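Local atomic coordinates of putative lipoprotein (Campylobacter jejuni subsp. jejuni, PDB entry 2G5G), a protein that binds heme as a cofacial pair linked to dimer formation and probably serves bacterial heme transport. Residues E33-E38 with Y260-K265; V80-L85 with E124-V129; D94-N99 with N110-D115; N128-F131 with K136-G139. One frame throughout, in Å; residues are numbered along the deposited sequence.

All four contacts are largely buried and made by apolar side chains, with no hydrogen bond between the segments of any of them. Contact 1 stands apart, its centre 20 Å or more from those of the others, and sets a helix against a different region of the same mixed sheet; it is distinguished by a selenomethionine over a tyrosine face. Contacts 2 and 4 share helix 124-131 and lean on neighbouring strands 78-82 and 137-141, their centres about 5 Å apart, so they form one continuous aliphatic and phenylalanine core. Contact 3 lies farther out, joining two short helices with small side chains; it touches both contacts 2 and 4, and Asp94 of its helix 90-98 forms a salt bridge with Lys136 of contact 4.

Contact 1: residues E33-E38 with Y260-K265; sequences EDMILE and YVLIYK
Met35, present as selenomethionine, lays its CG over one face of the Tyr260 ring, 4.1 Å from the ring centroid and 17° off the normal. This CH-pi contact is displaced from the middle of the ring, with CG 4.0 Å from Tyr260 CG. A chi1 of -178° sends the Met35 chain away from its own backbone N and across the phenol, and the bend at chi3 turns the terminal methyl aside. The selenium lies oblique to the ring, 5.0 Å from the Tyr260 centroid, as a Met-aromatic contact. From there Met35 SE also reaches Leu262 CD1 at 4.1 Å, the two chains crossing nearly at right angles. At the far end of the phenol, Tyr260 OH abuts the aliphatic base of Glu38, 3.3 Å from Glu38 CB and 3.5 Å from Glu38 CG. The Glu38 chain bends at chi2, and its OE1 forms a salt bridge with Lys41. Met35 thus touches both Tyr260, which points at the helix, and the end of Leu262, while Glu38 borders the ring. Segment 33-38 of helix 32-39 runs roughly antiparallel (152°) to strand 260-264, which lies between strands 19-23 and 243-248, while Ile63 of helix 54-73 packs on Met35.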
loop_
_atom_site.group_PDB
_atom_site.type_symbol
_atom_site.label_atom_id
_atom_site.label_comp_id
_atom_site.label_asym_id
_atom_site.label_seq_id
_atom_site.Cartn_x
_atom_site.Cartn_y
_atom_site.Cartn_z
ATOM N N GLU A 33 -24.093 26.701 22.406
ATOM C CA GLU A 33 -24.638 26.261 23.715
ATOM C C GLU A 33 -25.821 25.283 23.549
ATOM O O GLU A 33 -25.842 24.247 24.196
ATOM C CB GLU A 33 -25.097 27.467 24.548
ATOM C CG GLU A 33 -24.469 27.590 25.949
ATOM C CD GLU A 33 -25.054 28.781 26.749
ATOM O OE1 GLU A 33 -24.312 29.754 27.037
ATOM O OE2 GLU A 33 -26.263 28.738 27.075
ATOM N N ASP A 34 -26.807 25.634 22.710
ATOM C CA ASP A 34 -27.937 24.733 22.411
ATOM C C ASP A 34 -27.519 23.403 21.738
ATOM O O ASP A 34 -28.122 22.366 22.022
ATOM C CB ASP A 34 -29.016 25.430 21.569
ATOM C CG ASP A 34 -29.827 26.457 22.379
ATOM O OD1 ASP A 34 -29.573 26.650 23.600
ATOM O OD2 ASP A 34 -30.724 27.061 21.791
HETATM N N MSE A 35 -26.509 23.419 20.878
HETATM C CA MSE A 35 -25.978 22.148 20.326
HETATM C C MSE A 35 -25.395 21.290 21.469
HETATM O O MSE A 35 -25.686 20.095 21.566
HETATM C CB MSE A 35 -24.929 22.353 19.237
HETATM C CG MSE A 35 -24.432 21.050 18.656
HETATM SE SE MSE A 35 -22.859 21.191 17.599
HETATM C CE MSE A 35 -21.530 21.868 18.890
ATOM N N ILE A 36 -24.584 21.907 22.325
ATOM C CA ILE A 36 -24.035 21.205 23.490
ATOM C C ILE A 36 -25.099 20.533 24.357
ATOM O O ILE A 36 -24.945 19.365 24.725
ATOM C CB ILE A 36 -23.125 22.148 24.348
ATOM C CG1 ILE A 36 -21.901 22.630 23.524
ATOM C CG2 ILE A 36 -22.740 21.501 25.687
ATOM C CD1 ILE A 36 -20.938 21.549 23.037
ATOM N N LEU A 37 -26.173 21.255 24.686
ATOM C CA LEU A 37 -27.236 20.693 25.518
ATOM C C LEU A 37 -27.821 19.447 24.852
ATOM O O LEU A 37 -28.120 18.455 25.517
ATOM C CB LEU A 37 -28.329 21.735 25.807
ATOM C CG LEU A 37 -27.909 23.023 26.535
ATOM C CD1 LEU A 37 -29.100 23.977 26.721
ATOM C CD2 LEU A 37 -27.250 22.700 27.868
ATOM N N GLU A 38 -27.932 19.471 23.530
ATOM C CA GLU A 38 -28.404 18.272 22.810
ATOM C C GLU A 38 -27.385 17.146 22.801
ATOM O O GLU A 38 -27.744 15.989 23.015
ATOM C CB GLU A 38 -28.835 18.624 21.380
ATOM C CG GLU A 38 -29.906 19.714 21.308
ATOM C CD GLU A 38 -31.136 19.370 22.104
ATOM O OE1 GLU A 38 -31.578 18.207 22.092
ATOM O OE2 GLU A 38 -31.677 20.266 22.774
ATOM N N TYR A 260 -25.632 17.445 13.071
ATOM C CA TYR A 260 -25.261 18.864 13.187
ATOM C C TYR A 260 -24.100 19.094 12.260
ATOM O O TYR A 260 -23.288 18.173 12.018
ATOM C CB TYR A 260 -24.877 19.242 14.643
ATOM C CG TYR A 260 -26.031 19.075 15.598
ATOM C CD1 TYR A 260 -26.200 17.866 16.308
ATOM C CD2 TYR A 260 -26.985 20.077 15.762
ATOM C CE1 TYR A 260 -27.273 17.697 17.171
ATOM C CE2 TYR A 260 -28.075 19.913 16.629
ATOM C CZ TYR A 260 -28.208 18.709 17.318
ATOM O OH TYR A 260 -29.278 18.457 18.148
ATOM N N VAL A 261 -23.979 20.322 11.727
ATOM C CA VAL A 261 -22.825 20.603 10.914
ATOM C C VAL A 261 -22.325 21.990 11.285
ATOM O O VAL A 261 -23.109 22.916 11.507
ATOM C CB VAL A 261 -23.101 20.365 9.364
ATOM C CG1 VAL A 261 -24.250 21.222 8.881
ATOM C CG2 VAL A 261 -21.830 20.549 8.532
ATOM N N LEU A 262 -21.010 22.095 11.441
ATOM C CA LEU A 262 -20.388 23.385 11.677
ATOM C C LEU A 262 -19.955 23.922 10.350
ATOM O O LEU A 262 -19.310 23.224 9.580
ATOM C CB LEU A 262 -19.188 23.269 12.626
ATOM C CG LEU A 262 -19.598 23.443 14.080
ATOM C CD1 LEU A 262 -20.250 22.118 14.530
ATOM C CD2 LEU A 262 -18.352 23.761 14.970
ATOM N N ILE A 263 -20.332 25.164 10.084
ATOM C CA ILE A 263 -20.113 25.774 8.771
ATOM C C ILE A 263 -19.245 26.998 9.016
ATOM O O ILE A 263 -19.574 27.827 9.863
ATOM C CB ILE A 263 -21.442 26.177 8.081
ATOM C CG1 ILE A 263 -22.279 24.924 7.767
ATOM C CG2 ILE A 263 -21.161 26.966 6.779
ATOM C CD1 ILE A 263 -23.713 25.216 7.395
ATOM N N TYR A 264 -18.137 27.072 8.287
ATOM C CA TYR A 264 -17.103 28.089 8.529
ATOM C C TYR A 264 -17.152 29.222 7.493
ATOM O O TYR A 264 -17.447 28.982 6.327
ATOM C CB TYR A 264 -15.712 27.440 8.531
ATOM C CG TYR A 264 -15.550 26.373 9.583
ATOM C CD1 TYR A 264 -15.696 25.023 9.257
ATOM C CD2 TYR A 264 -15.273 26.712 10.908
ATOM C CE1 TYR A 264 -15.574 24.030 10.223
ATOM C CE2 TYR A 264 -15.135 25.716 11.898
ATOM C CZ TYR A 264 -15.279 24.385 11.540
ATOM O OH TYR A 264 -15.162 23.401 12.505
ATOM N N LYS A 265 -16.862 30.439 7.936
ATOM C CA LYS A 265 -16.862 31.628 7.059
ATOM C C LYS A 265 -15.552 31.765 6.267
ATOM O O LYS A 265 -14.462 31.808 6.857
ATOM C CB LYS A 265 -17.136 32.900 7.869
ATOM C CG LYS A 265 -18.630 33.239 8.079
ATOM C CD LYS A 265 -19.489 32.081 8.599
ATOM C CE LYS A 265 -20.419 32.533 9.740
ATOM N NZ LYS A 265 -21.240 33.762 9.456
#

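Contact 2: residues V80-L85 with E124-V129; sequences VALEML and EQFVNV
Leu82 and Phe126 bury the most surface here, and Val127 follows. One methyl of Leu82, CD2, meets the Phe126 ring at its edge and in its plane, 4.0 Å from Phe126 CE2. The other, CD1, reaches 4.2 Å to CG2 of Val127, so the forked end of the leucine serves two successive residues of the helix. With chi1 at 178°, the Phe126 ring swings away from its backbone N and extends toward the strand, sliding past Leu82 in the reverse direction. Val80, two residues back on the same strand, approaches that ring obliquely, its CG1 lying 4.1 Å from both Phe126 CE2 and Phe126 CZ. Phe64 of helix 54-73 and Leu218 of strand 214-220 also pack on the ring. Beyond Leu82 the chain turns a corner in a type I turn, where Leu85 N donates to Leu82 O at 3.2 Å. The N-to-C directions of helix 124-129 and strand 80-82 are 143° apart, and their axes approach to 11.2 Å. Strand 78-82 and its parallel neighbour 137-141 are joined through helices that include 124-131, so this helix-on-sheet packing belongs to a beta-alpha-beta crossover.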
loop_
_atom_site.group_PDB
_atom_site.type_symbol
_atom_site.label_atom_id
_atom_site.label_comp_id
_atom_site.label_asym_id
_atom_site.label_seq_id
_atom_site.Cartn_x
_atom_site.Cartn_y
_atom_site.Cartn_z
ATOM N N VAL A 80 -12.913 9.627 25.368
ATOM C CA VAL A 80 -12.683 10.007 23.961
ATOM C C VAL A 80 -11.986 8.894 23.185
ATOM O O VAL A 80 -10.901 8.448 23.552
ATOM C CB VAL A 80 -11.892 11.324 23.830
ATOM C CG1 VAL A 80 -11.586 11.647 22.341
ATOM C CG2 VAL A 80 -12.673 12.457 24.434
ATOM N N ALA A 81 -12.652 8.412 22.136
ATOM C CA ALA A 81 -12.080 7.390 21.270
ATOM C C ALA A 81 -11.466 8.100 20.067
ATOM O O ALA A 81 -11.970 9.123 19.605
ATOM C CB ALA A 81 -13.182 6.397 20.814
ATOM N N LEU A 82 -10.381 7.547 19.557
ATOM C CA LEU A 82 -9.614 8.184 18.494
ATOM C C LEU A 82 -9.387 7.230 17.346
ATOM O O LEU A 82 -8.810 6.143 17.519
ATOM C CB LEU A 82 -8.275 8.747 19.033
ATOM C CG LEU A 82 -8.289 9.927 20.012
ATOM C CD1 LEU A 82 -6.879 10.265 20.512
ATOM C CD2 LEU A 82 -8.951 11.156 19.420
ATOM N N GLU A 83 -9.841 7.621 16.151
ATOM C CA GLU A 83 -9.472 6.884 14.940
ATOM C C GLU A 83 -7.936 6.763 14.883
ATOM O O GLU A 83 -7.410 5.809 14.303
ATOM C CB GLU A 83 -9.956 7.626 13.678
ATOM C CG GLU A 83 -9.485 6.977 12.340
ATOM C CD GLU A 83 -9.764 7.839 11.090
ATOM O OE1 GLU A 83 -10.322 8.944 11.204
ATOM O OE2 GLU A 83 -9.403 7.394 9.997
HETATM N N MSE A 84 -7.215 7.717 15.474
HETATM C CA MSE A 84 -5.738 7.662 15.291
HETATM C C MSE A 84 -4.979 6.677 16.153
HETATM O O MSE A 84 -3.780 6.481 15.955
HETATM C CB MSE A 84 -5.017 9.022 15.166
HETATM C CG MSE A 84 -5.564 10.309 15.761
HETATM SE SE MSE A 84 -7.475 10.872 15.648
HETATM C CE MSE A 84 -7.918 10.650 13.741
ATOM N N LEU A 85 -5.679 6.004 17.066
ATOM C CA LEU A 85 -5.056 4.939 17.848
ATOM C C LEU A 85 -5.794 3.653 17.652
ATOM O O LEU A 85 -7.037 3.642 17.556
ATOM C CB LEU A 85 -4.978 5.324 19.325
ATOM C CG LEU A 85 -4.036 6.484 19.613
ATOM C CD1 LEU A 85 -4.261 7.107 20.973
ATOM C CD2 LEU A 85 -2.577 6.012 19.472
ATOM N N GLU A 124 -1.934 17.661 18.529
ATOM C CA GLU A 124 -1.419 17.993 19.855
ATOM C C GLU A 124 -2.351 18.797 20.729
ATOM O O GLU A 124 -2.462 18.517 21.922
ATOM C CB GLU A 124 -0.049 18.702 19.774
ATOM C CG GLU A 124 -0.084 20.128 19.256
ATOM C CD GLU A 124 1.176 20.893 19.616
ATOM O OE1 GLU A 124 2.273 20.264 19.698
ATOM O OE2 GLU A 124 1.054 22.120 19.826
ATOM N N GLN A 125 -2.999 19.803 20.152
ATOM C CA GLN A 125 -3.842 20.703 20.927
ATOM C C GLN A 125 -5.011 19.916 21.512
ATOM O O GLN A 125 -5.275 20.001 22.711
ATOM C CB GLN A 125 -4.352 21.871 20.067
ATOM C CG GLN A 125 -5.076 22.989 20.842
ATOM C CD GLN A 125 -5.746 24.015 19.924
ATOM O OE1 GLN A 125 -5.680 23.909 18.689
ATOM N NE2 GLN A 125 -6.395 25.016 20.527
ATOM N N PHE A 126 -5.694 19.151 20.662
ATOM C CA PHE A 126 -6.880 18.410 21.099
ATOM C C PHE A 126 -6.506 17.289 22.078
ATOM O O PHE A 126 -7.121 17.156 23.156
ATOM C CB PHE A 126 -7.621 17.818 19.901
ATOM C CG PHE A 126 -8.844 17.001 20.277
ATOM C CD1 PHE A 126 -9.949 17.615 20.835
ATOM C CD2 PHE A 126 -8.879 15.626 20.044
ATOM C CE1 PHE A 126 -11.081 16.870 21.170
ATOM C CE2 PHE A 126 -10.025 14.868 20.356
ATOM C CZ PHE A 126 -11.115 15.501 20.926
ATOM N N VAL A 127 -5.505 16.502 21.696
ATOM C CA VAL A 127 -5.117 15.342 22.489
ATOM C C VAL A 127 -4.563 15.756 23.868
ATOM O O VAL A 127 -4.758 15.034 24.840
ATOM C CB VAL A 127 -4.134 14.424 21.751
ATOM C CG1 VAL A 127 -3.684 13.295 22.659
ATOM C CG2 VAL A 127 -4.763 13.843 20.500
ATOM N N ASN A 128 -3.913 16.920 23.952
ATOM C CA ASN A 128 -3.402 17.413 25.231
ATOM C C ASN A 128 -4.504 17.759 26.176
ATOM O O ASN A 128 -4.476 17.316 27.319
ATOM C CB ASN A 128 -2.437 18.607 25.083
ATOM C CG ASN A 128 -0.990 18.173 25.017
ATOM O OD1 ASN A 128 -0.549 17.582 24.026
ATOM N ND2 ASN A 128 -0.238 18.455 26.082
ATOM N N VAL A 129 -5.484 18.528 25.683
ATOM C CA VAL A 129 -6.648 18.914 26.463
ATOM C C VAL A 129 -7.432 17.677 26.905
ATOM O O VAL A 129 -7.918 17.615 28.047
ATOM C CB VAL A 129 -7.578 19.894 25.690
ATOM C CG1 VAL A 129 -8.779 20.242 26.521
ATOM C CG2 VAL A 129 -6.837 21.173 25.344
#

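Contact 3: residues D94-N99 with N110-D115; sequences DKAFKN and NALNWD
Asp94 OD1, on the same helix as Ala96 but clear of that residue's contact with Ala111, is held by two groups: Lys136 NZ in a salt bridge and Gln90 NE2 in a hydrogen bond. Across the contact itself, helix 90-98 meets the end of helix 108-111, whose chain leaves helical geometry in a Schellman motif. Asn113 takes a positive phi of 52°, and its backbone N makes a weak hydrogen bond of 3.2 Å back to Asn110 O. Just before this turn, Ala111 and Leu112 meet Ala96. Small side chains let the two chains come near: the CA atoms of Ala96 and Ala111 are 5.8 Å apart, their CB methyls meet at 4.2 Å, and Ala96 CB also rests 4.0 Å from Ala111 O. That methyl therefore lies against both the side chain and the carbonyl of one residue. Ile103, in the loop between the helices, packs on both alanines. Phe131 of helix 124-131 covers Ala96 and Leu112, tying this helix pair to the core. Leu112 does not point straight at Ala96, but its end comes nearer: chi1 of -58° carries its CG away from its own carbonyl carbon, and the extended branch ends with CD2 4.2 Å from Ala96 CB.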
loop_
_atom_site.group_PDB
_atom_site.type_symbol
_atom_site.label_atom_id
_atom_site.label_comp_id
_atom_site.label_asym_id
_atom_site.label_seq_id
_atom_site.Cartn_x
_atom_site.Cartn_y
_atom_site.Cartn_z
ATOM N N ASP A 94 -4.349 2.515 28.849
ATOM C CA ASP A 94 -4.875 2.477 30.229
ATOM C C ASP A 94 -3.752 2.839 31.239
ATOM O O ASP A 94 -3.979 3.576 32.213
ATOM C CB ASP A 94 -5.446 1.090 30.550
ATOM C CG ASP A 94 -6.739 0.776 29.794
ATOM O OD1 ASP A 94 -7.413 1.721 29.318
ATOM O OD2 ASP A 94 -7.083 -0.423 29.679
ATOM N N LYS A 95 -2.543 2.349 30.957
ATOM C CA LYS A 95 -1.332 2.717 31.728
ATOM C C LYS A 95 -1.059 4.206 31.690
ATOM O O LYS A 95 -0.804 4.808 32.726
ATOM C CB LYS A 95 -0.111 1.941 31.237
ATOM C CG LYS A 95 -0.306 0.435 31.362
ATOM C CD LYS A 95 0.954 -0.366 31.004
ATOM C CE LYS A 95 0.805 -1.795 31.493
ATOM N NZ LYS A 95 1.666 -2.724 30.696
ATOM N N ALA A 96 -1.149 4.812 30.503
ATOM C CA ALA A 96 -1.024 6.264 30.370
ATOM C C ALA A 96 -2.094 7.013 31.158
ATOM O O ALA A 96 -1.810 8.032 31.796
ATOM C CB ALA A 96 -1.046 6.674 28.895
ATOM N N PHE A 97 -3.324 6.503 31.117
ATOM C CA PHE A 97 -4.425 7.063 31.885
ATOM C C PHE A 97 -4.088 7.027 33.385
ATOM O O PHE A 97 -4.307 8.004 34.107
ATOM C CB PHE A 97 -5.727 6.283 31.625
ATOM C CG PHE A 97 -6.893 6.773 32.442
ATOM C CD1 PHE A 97 -7.524 7.970 32.119
ATOM C CD2 PHE A 97 -7.355 6.050 33.544
ATOM C CE1 PHE A 97 -8.596 8.446 32.865
ATOM C CE2 PHE A 97 -8.432 6.518 34.298
ATOM C CZ PHE A 97 -9.055 7.717 33.964
ATOM N N LYS A 98 -3.586 5.871 33.819
ATOM C CA LYS A 98 -3.151 5.633 35.195
ATOM C C LYS A 98 -2.016 6.595 35.574
ATOM O O LYS A 98 -2.094 7.245 36.620
ATOM C CB LYS A 98 -2.723 4.169 35.347
ATOM C CG LYS A 98 -2.467 3.704 36.786
ATOM C CD LYS A 98 -2.651 2.187 36.936
ATOM C CE LYS A 98 -4.113 1.764 36.670
ATOM N NZ LYS A 98 -4.557 0.645 37.563
ATOM N N ASN A 99 -1.007 6.715 34.703
ATOM C CA ASN A 99 0.182 7.556 34.946
ATOM C C ASN A 99 0.055 8.999 34.478
ATOM O O ASN A 99 1.063 9.700 34.328
ATOM C CB ASN A 99 1.435 6.976 34.282
ATOM C CG ASN A 99 1.591 5.502 34.494
ATOM O OD1 ASN A 99 1.190 4.961 35.513
ATOM N ND2 ASN A 99 2.165 4.836 33.515
ATOM N N ASN A 110 4.976 9.668 23.483
ATOM C CA ASN A 110 5.642 8.410 23.771
ATOM C C ASN A 110 4.775 7.503 24.668
ATOM O O ASN A 110 4.733 6.279 24.490
ATOM C CB ASN A 110 7.020 8.684 24.393
ATOM C CG ASN A 110 7.915 9.567 23.497
ATOM O OD1 ASN A 110 8.863 9.072 22.866
ATOM N ND2 ASN A 110 7.619 10.879 23.448
ATOM N N ALA A 111 4.078 8.126 25.616
ATOM C CA ALA A 111 3.164 7.423 26.512
ATOM C C ALA A 111 2.027 6.753 25.737
ATOM O O ALA A 111 1.635 5.623 26.051
ATOM C CB ALA A 111 2.599 8.384 27.561
ATOM N N LEU A 112 1.529 7.446 24.711
ATOM C CA LEU A 112 0.367 6.986 23.955
ATOM C C LEU A 112 0.793 6.081 22.828
ATOM O O LEU A 112 -0.043 5.519 22.124
ATOM C CB LEU A 112 -0.423 8.174 23.383
ATOM C CG LEU A 112 -0.959 9.233 24.340
ATOM C CD1 LEU A 112 -1.542 10.409 23.561
ATOM C CD2 LEU A 112 -1.978 8.640 25.314
ATOM N N ASN A 113 2.102 5.933 22.652
ATOM C CA ASN A 113 2.632 5.244 21.485
ATOM C C ASN A 113 2.062 5.811 20.161
ATOM O O ASN A 113 1.705 5.062 19.245
ATOM C CB ASN A 113 2.357 3.744 21.591
ATOM C CG ASN A 113 3.255 2.948 20.715
ATOM O OD1 ASN A 113 4.366 3.380 20.423
ATOM N ND2 ASN A 113 2.796 1.787 20.274
ATOM N N TRP A 114 1.977 7.137 20.083
ATOM C CA TRP A 114 1.421 7.812 18.915
ATOM C C TRP A 114 2.039 7.261 17.649
ATOM O O TRP A 114 3.257 7.056 17.594
ATOM C CB TRP A 114 1.669 9.316 18.996
ATOM C CG TRP A 114 0.802 10.092 18.059
ATOM C CD1 TRP A 114 1.161 10.619 16.847
ATOM C CD2 TRP A 114 -0.584 10.420 18.243
ATOM N NE1 TRP A 114 0.091 11.264 16.273
ATOM C CE2 TRP A 114 -0.997 11.147 17.099
ATOM C CE3 TRP A 114 -1.516 10.161 19.256
ATOM C CZ2 TRP A 114 -2.297 11.622 16.946
ATOM C CZ3 TRP A 114 -2.812 10.643 19.102
ATOM C CH2 TRP A 114 -3.187 11.369 17.957
ATOM N N ASP A 115 1.198 7.006 16.646
ATOM C CA ASP A 115 1.649 6.560 15.324
ATOM C C ASP A 115 1.917 7.776 14.465
ATOM O O ASP A 115 1.083 8.678 14.369
ATOM C CB ASP A 115 0.617 5.651 14.646
ATOM C CG ASP A 115 1.188 4.892 13.448
ATOM O OD1 ASP A 115 2.012 5.474 12.706
ATOM O OD2 ASP A 115 0.807 3.711 13.239
#

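Contact 4: residues N128-F131 with K136-G139; sequences NVVF and KILG
Val130 and Ile137 are the tight part of this contact: Val130 CG1 lies 3.6 Å from Ile137 CG1 and 3.9 Å from Ile137 CD1. With chi1 at 171°, Val130 places CG1 opposite its backbone N, on the side from which the isoleucine arrives. The Ile137 and Phe131 side chains cross at about a right angle. The CD1 methyl of Ile137 sits at the edge of the Phe131 ring, near its plane, 4.0 Å from Phe131 CD1 and equally 4.0 Å from Phe131 CB. It thus fits into the angle between the valine and the base of the phenylalanine. Helix 124-131 ends here, and a five-residue link, 132-136, leads into strand 137-141, the outermost strand at this side of the sheet within the chain, so the contact closes the return of a beta-alpha-beta unit. Val80 of strand 78-82 backs Val130, and Leu82 backs Ile137. The looser side is built of partly exposed residues. Lys136 points away from the helix, while its backbone N bonds to Asp79 OD1. Asn128 likewise points away from the strand, and Val129 turns to Phe64 and Asn65 of helix 54-73.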
loop_
_atom_site.group_PDB
_atom_site.type_symbol
_atom_site.label_atom_id
_atom_site.label_comp_id
_atom_site.label_asym_id
_atom_site.label_seq_id
_atom_site.Cartn_x
_atom_site.Cartn_y
_atom_site.Cartn_z
ATOM N N ASN A 128 -3.913 16.920 23.952
ATOM C CA ASN A 128 -3.402 17.413 25.231
ATOM C C ASN A 128 -4.504 17.759 26.176
ATOM O O ASN A 128 -4.476 17.316 27.319
ATOM C CB ASN A 128 -2.437 18.607 25.083
ATOM C CG ASN A 128 -0.990 18.173 25.017
ATOM O OD1 ASN A 128 -0.549 17.582 24.026
ATOM N ND2 ASN A 128 -0.238 18.455 26.082
ATOM N N VAL A 129 -5.484 18.528 25.683
ATOM C CA VAL A 129 -6.648 18.914 26.463
ATOM C C VAL A 129 -7.432 17.677 26.905
ATOM O O VAL A 129 -7.918 17.615 28.047
ATOM C CB VAL A 129 -7.578 19.894 25.690
ATOM C CG1 VAL A 129 -8.779 20.242 26.521
ATOM C CG2 VAL A 129 -6.837 21.173 25.344
ATOM N N VAL A 130 -7.543 16.699 26.008
ATOM C CA VAL A 130 -8.259 15.455 26.330
ATOM C C VAL A 130 -7.515 14.669 27.419
ATOM O O VAL A 130 -8.091 14.359 28.489
ATOM C CB VAL A 130 -8.509 14.580 25.090
ATOM C CG1 VAL A 130 -9.043 13.197 25.491
ATOM C CG2 VAL A 130 -9.526 15.280 24.172
ATOM N N PHE A 131 -6.248 14.381 27.129
ATOM C CA PHE A 131 -5.424 13.553 27.979
ATOM C C PHE A 131 -5.393 13.998 29.436
ATOM O O PHE A 131 -5.498 13.138 30.308
ATOM C CB PHE A 131 -4.011 13.380 27.431
ATOM C CG PHE A 131 -3.204 12.385 28.204
ATOM C CD1 PHE A 131 -3.388 11.011 27.998
ATOM C CD2 PHE A 131 -2.300 12.809 29.186
ATOM C CE1 PHE A 131 -2.661 10.074 28.723
ATOM C CE2 PHE A 131 -1.576 11.884 29.922
ATOM C CZ PHE A 131 -1.745 10.510 29.687
ATOM N N LYS A 136 -10.695 9.323 29.682
ATOM C CA LYS A 136 -9.744 8.340 29.206
ATOM C C LYS A 136 -9.703 8.317 27.670
ATOM O O LYS A 136 -10.749 8.400 26.990
ATOM C CB LYS A 136 -10.047 6.936 29.748
ATOM C CG LYS A 136 -8.970 5.913 29.398
ATOM C CD LYS A 136 -8.983 4.717 30.315
ATOM C CE LYS A 136 -9.934 3.684 29.791
ATOM N NZ LYS A 136 -9.801 2.409 30.562
ATOM N N ILE A 137 -8.502 8.204 27.121
ATOM C CA ILE A 137 -8.360 8.009 25.664
ATOM C C ILE A 137 -8.489 6.551 25.279
ATOM O O ILE A 137 -7.775 5.674 25.815
ATOM C CB ILE A 137 -7.040 8.648 25.098
ATOM C CG1 ILE A 137 -7.124 10.171 25.235
ATOM C CG2 ILE A 137 -6.822 8.238 23.634
ATOM C CD1 ILE A 137 -5.872 10.955 24.889
ATOM N N LEU A 138 -9.394 6.282 24.337
ATOM C CA LEU A 138 -9.587 4.939 23.820
ATOM C C LEU A 138 -9.028 4.814 22.394
ATOM O O LEU A 138 -9.193 5.733 21.588
ATOM C CB LEU A 138 -11.088 4.567 23.820
ATOM C CG LEU A 138 -11.938 4.907 25.053
ATOM C CD1 LEU A 138 -13.450 4.618 24.776
ATOM C CD2 LEU A 138 -11.437 4.142 26.314
ATOM N N GLY A 139 -8.378 3.682 22.098
ATOM C CA GLY A 139 -8.030 3.324 20.707
ATOM C C GLY A 139 -9.250 2.754 20.012
ATOM O O GLY A 139 -9.879 1.834 20.528
#